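Local coordinates for succinate dehydrogenase subunit A (Mycolicibacterium smegmatis MC2 51, PDB 6LUM), which probably oxidises succinate to fumarate, passing the electrons through its bound FAD to the iron-sulfur subunit of the respiratory complex, at residues A46-M51 against A135-G140; L95-M100 against Q145-N150. All coordinates share one frame; numbering follows the deposited sequence.

Contact 1. Residues A46-M51 against A135-G140. With FAD (flavin-adenine dinucleotide), chain Y.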
ATOM      1  N   ALA D  46     -20.046 -21.473  22.830  1.00  8.80           N
ATOM      2  CA  ALA D  46     -21.291 -21.958  23.390  1.00  8.80           C
ATOM      3  C   ALA D  46     -21.727 -21.163  24.598  1.00  8.80           C
ATOM      4  O   ALA D  46     -22.761 -21.479  25.183  1.00  8.80           O
ATOM      5  CB  ALA D  46     -21.168 -23.426  23.774  1.00  8.80           C
ATOM      6  N   ALA D  47     -20.965 -20.142  24.973  1.00 10.51           N
ATOM      7  CA  ALA D  47     -21.235 -19.356  26.165  1.00 10.51           C
ATOM      8  C   ALA D  47     -22.263 -18.274  25.873  1.00 10.51           C
ATOM      9  O   ALA D  47     -22.113 -17.504  24.922  1.00 10.51           O
ATOM     10  CB  ALA D  47     -19.945 -18.728  26.668  1.00 10.51           C
ATOM     11  N   GLN D  48     -23.298 -18.207  26.705  1.00 19.75           N
ATOM     12  CA  GLN D  48     -24.384 -17.253  26.538  1.00 19.75           C
ATOM     13  C   GLN D  48     -24.410 -16.181  27.613  1.00 19.75           C
ATOM     14  O   GLN D  48     -24.722 -15.027  27.321  1.00 19.75           O
ATOM     15  CB  GLN D  48     -25.720 -17.994  26.517  1.00 19.75           C
ATOM     16  CG  GLN D  48     -26.016 -18.645  25.197  1.00 19.75           C
ATOM     17  CD  GLN D  48     -27.441 -19.096  25.087  1.00 19.75           C
ATOM     18  OE1 GLN D  48     -28.070 -18.944  24.048  1.00 19.75           O
ATOM     19  NE2 GLN D  48     -27.966 -19.656  26.162  1.00 19.75           N
ATOM     20  N   GLY D  49     -24.098 -16.530  28.853  1.00 20.71           N
ATOM     21  CA  GLY D  49     -24.057 -15.547  29.919  1.00 20.71           C
ATOM     22  C   GLY D  49     -23.037 -14.461  29.646  1.00 20.71           C
ATOM     23  O   GLY D  49     -22.192 -14.553  28.762  1.00 20.71           O
ATOM     24  N   GLY D  50     -23.126 -13.400  30.435  1.00 22.17           N
ATOM     25  CA  GLY D  50     -22.282 -12.246  30.239  1.00 22.17           C
ATOM     26  C   GLY D  50     -20.855 -12.479  30.691  1.00 22.17           C
ATOM     27  O   GLY D  50     -20.441 -13.584  31.036  1.00 22.17           O
ATOM     28  N   MET D  51     -20.090 -11.395  30.674  1.00 26.81           N
ATOM     29  CA  MET D  51     -18.719 -11.362  31.159  1.00 26.81           C
ATOM     30  C   MET D  51     -18.645 -10.282  32.224  1.00 26.81           C
ATOM     31  O   MET D  51     -18.916  -9.116  31.938  1.00 26.81           O
ATOM     32  CB  MET D  51     -17.759 -11.072  30.013  1.00 26.81           C
ATOM     33  CG  MET D  51     -16.371 -10.718  30.439  1.00 26.81           C
ATOM     34  SD  MET D  51     -15.293 -10.502  29.022  1.00 26.81           S
ATOM     35  CE  MET D  51     -16.480  -9.906  27.836  1.00 26.81           C
ATOM     36  N   ALA D 135     -23.276  -9.056  25.082  1.00 21.64           N
ATOM     37  CA  ALA D 135     -23.452  -8.638  23.703  1.00 21.64           C
ATOM     38  C   ALA D 135     -24.837  -8.940  23.175  1.00 21.64           C
ATOM     39  O   ALA D 135     -25.399  -8.145  22.423  1.00 21.64           O
ATOM     40  CB  ALA D 135     -22.417  -9.318  22.807  1.00 21.64           C
ATOM     41  N   ALA D 136     -25.384 -10.085  23.540  1.00 21.64           N
ATOM     42  CA  ALA D 136     -26.705 -10.514  23.122  1.00 21.64           C
ATOM     43  C   ALA D 136     -27.026 -11.747  23.937  1.00 21.64           C
ATOM     44  O   ALA D 136     -26.456 -11.950  25.009  1.00 21.64           O
ATOM     45  CB  ALA D 136     -26.765 -10.801  21.627  1.00 21.64           C
ATOM     46  N   ASP D 137     -27.957 -12.557  23.463  1.00 25.67           N
ATOM     47  CA  ASP D 137     -28.028 -13.927  23.946  1.00 25.67           C
ATOM     48  C   ASP D 137     -26.793 -14.734  23.547  1.00 25.67           C
ATOM     49  O   ASP D 137     -26.740 -15.938  23.796  1.00 25.67           O
ATOM     50  CB  ASP D 137     -29.284 -14.609  23.414  1.00 25.67           C
ATOM     51  CG  ASP D 137     -29.717 -15.767  24.275  1.00 25.67           C
ATOM     52  OD1 ASP D 137     -29.656 -15.631  25.515  1.00 25.67           O
ATOM     53  OD2 ASP D 137     -30.116 -16.809  23.718  1.00 25.67           O
ATOM     54  N   ARG D 138     -25.798 -14.098  22.912  1.00 15.82           N
ATOM     55  CA  ARG D 138     -24.607 -14.784  22.413  1.00 15.82           C
ATOM     56  C   ARG D 138     -23.361 -13.973  22.775  1.00 15.82           C
ATOM     57  O   ARG D 138     -22.851 -13.178  21.997  1.00 15.82           O
ATOM     58  CB  ARG D 138     -24.709 -14.991  20.912  1.00 15.82           C
ATOM     59  CG  ARG D 138     -24.976 -13.708  20.169  1.00 15.82           C
ATOM     60  CD  ARG D 138     -25.455 -13.896  18.768  1.00 15.82           C
ATOM     61  NE  ARG D 138     -25.898 -12.613  18.246  1.00 15.82           N
ATOM     62  CZ  ARG D 138     -27.113 -12.114  18.422  1.00 15.82           C
ATOM     63  NH1 ARG D 138     -28.022 -12.802  19.095  1.00 15.82           N
ATOM     64  NH2 ARG D 138     -27.418 -10.931  17.917  1.00 15.82           N
ATOM     65  N   THR D 139     -22.815 -14.200  23.959  1.00 13.25           N
ATOM     66  CA  THR D 139     -21.622 -13.449  24.321  1.00 13.25           C
ATOM     67  C   THR D 139     -20.339 -14.173  23.951  1.00 13.25           C
ATOM     68  O   THR D 139     -19.411 -13.554  23.415  1.00 13.25           O
ATOM     69  CB  THR D 139     -21.620 -13.149  25.811  1.00 13.25           C
ATOM     70  OG1 THR D 139     -22.929 -12.736  26.209  1.00 13.25           O
ATOM     71  CG2 THR D 139     -20.641 -12.054  26.112  1.00 13.25           C
ATOM     72  N   GLY D 140     -20.257 -15.469  24.245  1.00  8.82           N
ATOM     73  CA  GLY D 140     -19.060 -16.210  23.908  1.00  8.82           C
ATOM     74  C   GLY D 140     -18.820 -16.262  22.422  1.00  8.82           C
ATOM     75  O   GLY D 140     -17.678 -16.241  21.971  1.00  8.82           O
TER
HETATM   76  PA  FAD Y 700     -12.250 -24.087  24.847  1.00 47.92           P
HETATM   77  O1A FAD Y 700     -12.907 -22.859  24.265  1.00 60.35           O
HETATM   78  O2A FAD Y 700     -13.023 -24.981  25.787  1.00 49.78           O
HETATM   79  O5B FAD Y 700     -11.705 -24.990  23.631  1.00 56.78           O
HETATM   80  C5B FAD Y 700     -10.400 -25.565  23.680  1.00 44.11           C
HETATM   81  C4B FAD Y 700      -9.688 -25.316  22.357  1.00 52.81           C
HETATM   82  O4B FAD Y 700      -8.407 -25.953  22.368  1.00 51.81           O
HETATM   83  C3B FAD Y 700     -10.481 -25.881  21.189  1.00 50.05           C
HETATM   84  O3B FAD Y 700     -10.926 -24.811  20.344  1.00 55.52           O
HETATM   85  C2B FAD Y 700      -9.548 -26.848  20.472  1.00 47.82           C
HETATM   86  O2B FAD Y 700      -9.319 -26.489  19.103  1.00 66.09           O
HETATM   87  C1B FAD Y 700      -8.233 -26.812  21.237  1.00 53.66           C
HETATM   88  N9A FAD Y 700      -7.879 -28.181  21.691  1.00 52.69           N
HETATM   89  C8A FAD Y 700      -8.472 -28.857  22.694  1.00 42.11           C
HETATM   90  N7A FAD Y 700      -7.912 -30.083  22.854  1.00 48.96           N
HETATM   91  C5A FAD Y 700      -6.935 -30.206  21.936  1.00 47.12           C
HETATM   92  C6A FAD Y 700      -5.951 -31.247  21.555  1.00 47.41           C
HETATM   93  N6A FAD Y 700      -5.897 -32.433  22.206  1.00 50.65           N
HETATM   94  N1A FAD Y 700      -5.107 -30.970  20.536  1.00 47.33           N
HETATM   95  C2A FAD Y 700      -5.149 -29.796  19.881  1.00 51.28           C
HETATM   96  N3A FAD Y 700      -6.015 -28.808  20.172  1.00 51.84           N
HETATM   97  C4A FAD Y 700      -6.918 -28.949  21.173  1.00 48.04           C
HETATM   98  N1  FAD Y 700     -18.396 -19.498  31.036  1.00 62.94           N
HETATM   99  C2  FAD Y 700     -18.806 -18.249  31.372  1.00 63.04           C
HETATM  100  O2  FAD Y 700     -18.006 -17.497  31.970  1.00 56.25           O
HETATM  101  N3  FAD Y 700     -20.037 -17.787  31.089  1.00 65.67           N
HETATM  102  C4  FAD Y 700     -20.950 -18.530  30.451  1.00 65.21           C
HETATM  103  O4  FAD Y 700     -22.087 -18.072  30.203  1.00 66.69           O
HETATM  104  C4X FAD Y 700     -20.582 -19.908  30.048  1.00 60.33           C
HETATM  105  N5  FAD Y 700     -21.446 -20.722  29.402  1.00 60.90           N
HETATM  106  C5X FAD Y 700     -21.081 -21.976  29.047  1.00 55.02           C
HETATM  107  C6  FAD Y 700     -21.986 -22.796  28.382  1.00 53.65           C
HETATM  108  C7  FAD Y 700     -21.618 -24.085  28.014  1.00 50.56           C
HETATM  109  C7M FAD Y 700     -22.602 -24.971  27.294  1.00 49.65           C
HETATM  110  C8  FAD Y 700     -20.256 -24.591  28.330  1.00 47.62           C
HETATM  111  C8M FAD Y 700     -19.862 -25.989  27.929  1.00 42.14           C
HETATM  112  C9  FAD Y 700     -19.348 -23.776  28.994  1.00 49.32           C
HETATM  113  C9A FAD Y 700     -19.715 -22.487  29.362  1.00 54.45           C
HETATM  114  N10 FAD Y 700     -18.799 -21.653  30.035  1.00 55.67           N
HETATM  115  C10 FAD Y 700     -19.212 -20.356  30.390  1.00 57.06           C
HETATM  116  C1' FAD Y 700     -17.452 -22.127  30.359  1.00 52.27           C
HETATM  117  C2' FAD Y 700     -16.424 -21.298  29.598  1.00 57.37           C
HETATM  118  O2' FAD Y 700     -16.856 -21.127  28.243  1.00 60.89           O
HETATM  119  C3' FAD Y 700     -15.057 -21.971  29.614  1.00 54.68           C
HETATM  120  O3' FAD Y 700     -14.396 -21.680  30.851  1.00 59.71           O
HETATM  121  C4' FAD Y 700     -14.197 -21.488  28.452  1.00 52.15           C
HETATM  122  O4' FAD Y 700     -14.985 -21.463  27.256  1.00 56.02           O
HETATM  123  C5' FAD Y 700     -12.991 -22.397  28.247  1.00 53.37           C
HETATM  124  O5' FAD Y 700     -12.476 -22.215  26.929  1.00 50.83           O
HETATM  125  P   FAD Y 700     -10.905 -22.406  26.630  1.00 52.77           P
HETATM  126  O1P FAD Y 700     -10.409 -21.173  25.914  1.00 55.36           O
HETATM  127  O2P FAD Y 700     -10.233 -22.861  27.902  1.00 55.97           O
HETATM  128  O3P FAD Y 700     -10.894 -23.632  25.586  1.00 53.35           O
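Thr-139 turns its side chain onto the loop 46-51, where its OG1 donates a hydrogen bond to Gln-48 O at 3.1 Å, arriving from above the carbonyl plane. Gly-49 O lies almost as near, 3.2 Å from the same OG1, so the hydroxyl faces two consecutive carbonyl oxygens, with the bond going to Gln-48 O. The first torsion puts it there: chi1 of -43° sets OG1 beside the threonine's own backbone N and sends CG2 to the other flank. One residue on, Gly-140 N bonds Ala-47 O at 2.8 Å, and a CB on Gly-140 would run into Ala-47 CB. An alanine in place of Thr-139 would remove the hydroxyl and is likely to leave Gln-48 O without this donor, its peptide less firmly held. Further out, the aliphatic part of Gln-48 lies along the Asp-137 carbonyl, with CB 3.6 Å from Asp-137 O. On its far side the loop serves the flavin: Ala-47 CB rests 3.6 Å from FAD C4X, and Gly-49 N makes a weak bond of 2.9 Å to FAD O4. A backbone loop lining the isoalloxazine, braced from behind by the start of helix 139-153, forms this part of the FAD pocket.

Contact 2. Residues L95-M100 against Q145-N150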
ATOM      1  N   LEU D  95     -12.489  -3.832  28.586  1.00 26.24           N
ATOM      2  CA  LEU D  95     -12.295  -2.646  27.756  1.00 26.24           C
ATOM      3  C   LEU D  95     -11.511  -2.968  26.489  1.00 26.24           C
ATOM      4  O   LEU D  95     -11.804  -2.425  25.421  1.00 26.24           O
ATOM      5  CB  LEU D  95     -11.602  -1.544  28.548  1.00 26.24           C
ATOM      6  CG  LEU D  95     -12.460  -0.863  29.614  1.00 26.24           C
ATOM      7  CD1 LEU D  95     -11.798   0.416  30.068  1.00 26.24           C
ATOM      8  CD2 LEU D  95     -13.860  -0.594  29.111  1.00 26.24           C
ATOM      9  N   ASP D  96     -10.521  -3.852  26.571  1.00 25.98           N
ATOM     10  CA  ASP D  96      -9.757  -4.157  25.368  1.00 25.98           C
ATOM     11  C   ASP D  96     -10.522  -5.051  24.411  1.00 25.98           C
ATOM     12  O   ASP D  96     -10.328  -4.957  23.195  1.00 25.98           O
ATOM     13  CB  ASP D  96      -8.427  -4.811  25.712  1.00 25.98           C
ATOM     14  CG  ASP D  96      -7.401  -4.634  24.611  1.00 25.98           C
ATOM     15  OD1 ASP D  96      -6.217  -4.958  24.834  1.00 25.98           O
ATOM     16  OD2 ASP D  96      -7.776  -4.158  23.520  1.00 25.98           O
ATOM     17  N   LEU D  97     -11.382  -5.930  24.921  1.00 21.75           N
ATOM     18  CA  LEU D  97     -12.290  -6.635  24.026  1.00 21.75           C
ATOM     19  C   LEU D  97     -13.156  -5.648  23.262  1.00 21.75           C
ATOM     20  O   LEU D  97     -13.320  -5.761  22.046  1.00 21.75           O
ATOM     21  CB  LEU D  97     -13.160  -7.610  24.806  1.00 21.75           C
ATOM     22  CG  LEU D  97     -12.675  -9.044  24.874  1.00 21.75           C
ATOM     23  CD1 LEU D  97     -13.686  -9.824  25.634  1.00 21.75           C
ATOM     24  CD2 LEU D  97     -12.496  -9.607  23.496  1.00 21.75           C
ATOM     25  N   GLU D  98     -13.704  -4.655  23.963  1.00 24.57           N
ATOM     26  CA  GLU D  98     -14.538  -3.664  23.289  1.00 24.57           C
ATOM     27  C   GLU D  98     -13.737  -2.847  22.286  1.00 24.57           C
ATOM     28  O   GLU D  98     -14.260  -2.442  21.245  1.00 24.57           O
ATOM     29  CB  GLU D  98     -15.197  -2.745  24.309  1.00 24.57           C
ATOM     30  CG  GLU D  98     -16.464  -2.102  23.818  1.00 24.57           C
ATOM     31  CD  GLU D  98     -16.197  -0.960  22.873  1.00 24.57           C
ATOM     32  OE1 GLU D  98     -15.104  -0.369  22.957  1.00 24.57           O
ATOM     33  OE2 GLU D  98     -17.070  -0.649  22.041  1.00 24.57           O
ATOM     34  N   LYS D  99     -12.477  -2.570  22.584  1.00 26.21           N
ATOM     35  CA  LYS D  99     -11.671  -1.798  21.653  1.00 26.21           C
ATOM     36  C   LYS D  99     -11.110  -2.634  20.515  1.00 26.21           C
ATOM     37  O   LYS D  99     -10.573  -2.063  19.564  1.00 26.21           O
ATOM     38  CB  LYS D  99     -10.530  -1.103  22.392  1.00 26.21           C
ATOM     39  CG  LYS D  99     -10.974   0.087  23.220  1.00 26.21           C
ATOM     40  CD  LYS D  99      -9.792   0.799  23.826  1.00 26.21           C
ATOM     41  CE  LYS D  99      -9.139  -0.048  24.893  1.00 26.21           C
ATOM     42  NZ  LYS D  99      -7.797   0.466  25.252  1.00 26.21           N
ATOM     43  N   MET D 100     -11.202  -3.960  20.592  1.00 20.94           N
ATOM     44  CA  MET D 100     -10.823  -4.808  19.469  1.00 20.94           C
ATOM     45  C   MET D 100     -11.947  -4.985  18.465  1.00 20.94           C
ATOM     46  O   MET D 100     -11.708  -5.520  17.382  1.00 20.94           O
ATOM     47  CB  MET D 100     -10.372  -6.183  19.962  1.00 20.94           C
ATOM     48  CG  MET D 100      -8.883  -6.289  20.224  1.00 20.94           C
ATOM     49  SD  MET D 100      -8.268  -7.975  20.357  1.00 20.94           S
ATOM     50  CE  MET D 100      -9.297  -8.614  21.660  1.00 20.94           C
ATOM     51  N   GLN D 145     -15.509 -14.657  17.895  1.00  4.35           N
ATOM     52  CA  GLN D 145     -15.396 -14.016  16.593  1.00  4.35           C
ATOM     53  C   GLN D 145     -14.425 -12.853  16.633  1.00  4.35           C
ATOM     54  O   GLN D 145     -13.655 -12.657  15.697  1.00  4.35           O
ATOM     55  CB  GLN D 145     -16.757 -13.542  16.114  1.00  4.35           C
ATOM     56  CG  GLN D 145     -17.723 -14.640  15.800  1.00  4.35           C
ATOM     57  CD  GLN D 145     -17.472 -15.284  14.465  1.00  4.35           C
ATOM     58  OE1 GLN D 145     -17.022 -14.634  13.528  1.00  4.35           O
ATOM     59  NE2 GLN D 145     -17.763 -16.573  14.368  1.00  4.35           N
ATOM     60  N   THR D 146     -14.446 -12.064  17.703  1.00  7.36           N
ATOM     61  CA  THR D 146     -13.548 -10.920  17.802  1.00  7.36           C
ATOM     62  C   THR D 146     -12.096 -11.363  17.874  1.00  7.36           C
ATOM     63  O   THR D 146     -11.228 -10.809  17.187  1.00  7.36           O
ATOM     64  CB  THR D 146     -13.910 -10.094  19.020  1.00  7.36           C
ATOM     65  OG1 THR D 146     -15.246  -9.618  18.874  1.00  7.36           O
ATOM     66  CG2 THR D 146     -12.983  -8.942  19.146  1.00  7.36           C
ATOM     67  N   LEU D 147     -11.813 -12.369  18.697  1.00  6.98           N
ATOM     68  CA  LEU D 147     -10.449 -12.863  18.801  1.00  6.98           C
ATOM     69  C   LEU D 147      -9.984 -13.469  17.487  1.00  6.98           C
ATOM     70  O   LEU D 147      -8.829 -13.291  17.090  1.00  6.98           O
ATOM     71  CB  LEU D 147     -10.353 -13.870  19.935  1.00  6.98           C
ATOM     72  CG  LEU D 147     -10.670 -13.249  21.287  1.00  6.98           C
ATOM     73  CD1 LEU D 147     -10.778 -14.301  22.341  1.00  6.98           C
ATOM     74  CD2 LEU D 147      -9.611 -12.260  21.648  1.00  6.98           C
ATOM     75  N   TYR D 148     -10.875 -14.158  16.775  1.00  7.10           N
ATOM     76  CA  TYR D 148     -10.480 -14.750  15.503  1.00  7.10           C
ATOM     77  C   TYR D 148     -10.255 -13.690  14.441  1.00  7.10           C
ATOM     78  O   TYR D 148      -9.333 -13.803  13.634  1.00  7.10           O
ATOM     79  CB  TYR D 148     -11.525 -15.748  15.034  1.00  7.10           C
ATOM     80  CG  TYR D 148     -11.156 -16.408  13.742  1.00  7.10           C
ATOM     81  CD1 TYR D 148      -9.925 -17.006  13.580  1.00  7.10           C
ATOM     82  CD2 TYR D 148     -12.030 -16.427  12.680  1.00  7.10           C
ATOM     83  CE1 TYR D 148      -9.582 -17.601  12.409  1.00  7.10           C
ATOM     84  CE2 TYR D 148     -11.690 -17.019  11.503  1.00  7.10           C
ATOM     85  CZ  TYR D 148     -10.466 -17.602  11.374  1.00  7.10           C
ATOM     86  OH  TYR D 148     -10.128 -18.199  10.193  1.00  7.10           O
ATOM     87  N   GLN D 149     -11.084 -12.651  14.418  1.00  8.97           N
ATOM     88  CA  GLN D 149     -10.876 -11.568  13.468  1.00  8.97           C
ATOM     89  C   GLN D 149      -9.574 -10.841  13.736  1.00  8.97           C
ATOM     90  O   GLN D 149      -8.904 -10.404  12.802  1.00  8.97           O
ATOM     91  CB  GLN D 149     -12.047 -10.599  13.524  1.00  8.97           C
ATOM     92  CG  GLN D 149     -13.339 -11.190  13.048  1.00  8.97           C
ATOM     93  CD  GLN D 149     -14.531 -10.435  13.547  1.00  8.97           C
ATOM     94  OE1 GLN D 149     -14.398  -9.457  14.268  1.00  8.97           O
ATOM     95  NE2 GLN D 149     -15.711 -10.879  13.162  1.00  8.97           N
ATOM     96  N   ASN D 150      -9.176 -10.726  15.000  1.00  9.39           N
ATOM     97  CA  ASN D 150      -7.885 -10.113  15.287  1.00  9.39           C
ATOM     98  C   ASN D 150      -6.728 -11.018  14.893  1.00  9.39           C
ATOM     99  O   ASN D 150      -5.698 -10.539  14.409  1.00  9.39           O
ATOM    100  CB  ASN D 150      -7.799  -9.756  16.752  1.00  9.39           C
ATOM    101  CG  ASN D 150      -8.334  -8.406  17.019  1.00  9.39           C
ATOM    102  OD1 ASN D 150      -7.591  -7.435  17.044  1.00  9.39           O
ATOM    103  ND2 ASN D 150      -9.638  -8.315  17.192  1.00  9.39           N
TER
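Met-100 reaches across to the helix carrying Thr-146, Leu-147 and Asn-150, and its side chain meets each of the three in turn. CB starts against the methyl of Thr-146, 3.9 Å from CG2, with Asn-150 ND2 also close by. CG then passes the amide, 3.6 Å from Asn-150 OD1. SD follows, 3.4 Å from Asn-150 CG, so the sulfur lies over the face of the amide. At chi3 (-56°) the chain bends, and this turn carries the terminal CE away from the amide to Leu-147 CD2 at 3.7 Å. Leu-97 broadens the apolar patch, its CD2 standing 4.3 Å from Leu-147 CD2.

The amide that Met-100 covers is itself held in place. Asn-150 ND2 gives a nearly straight bond of 3.0 Å to Thr-146 O, one turn back in its own helix, and that oxygen also accepts from Asn-150 N on the opposite face of its carbonyl plane. A longer, weak bond of 3.5 Å runs from Asn-150 ND2 to Met-100 O. Thr-146 OG1 is occupied elsewhere, bonded to Met-142 O, which is consistent with its methyl being the branch offered to Met-100. Met-19 and Val-23 of helix 16-28 pack on Leu-147 and Asn-150. Such a buried crossing, with local axes 10.2 Å apart at 60°, joins helices 80-100 and 139-153 within the FAD-binding domain.

Overall arrangement
Helix 139-153 shows how one element can serve two kinds of contact: its first residues brace the flavin loop in contact 1, and about two turns later it packs on helix 80-100 in contact 2. The centres of the two contacts lie 14 Å apart, and they meet directly where Met-51 CE touches Leu-97 CD1 at 3.6 Å. Their segments alternate along the chain; the connection between them comes from the shared helix and this Met-51 packing. Contact 1 borders the FAD itself, whereas contact 2 is set back, with the Leu-147 side chain about 8 Å from the cofactor. Subunit B packs beside both, meeting Arg-138 at one and Tyr-148 at the other.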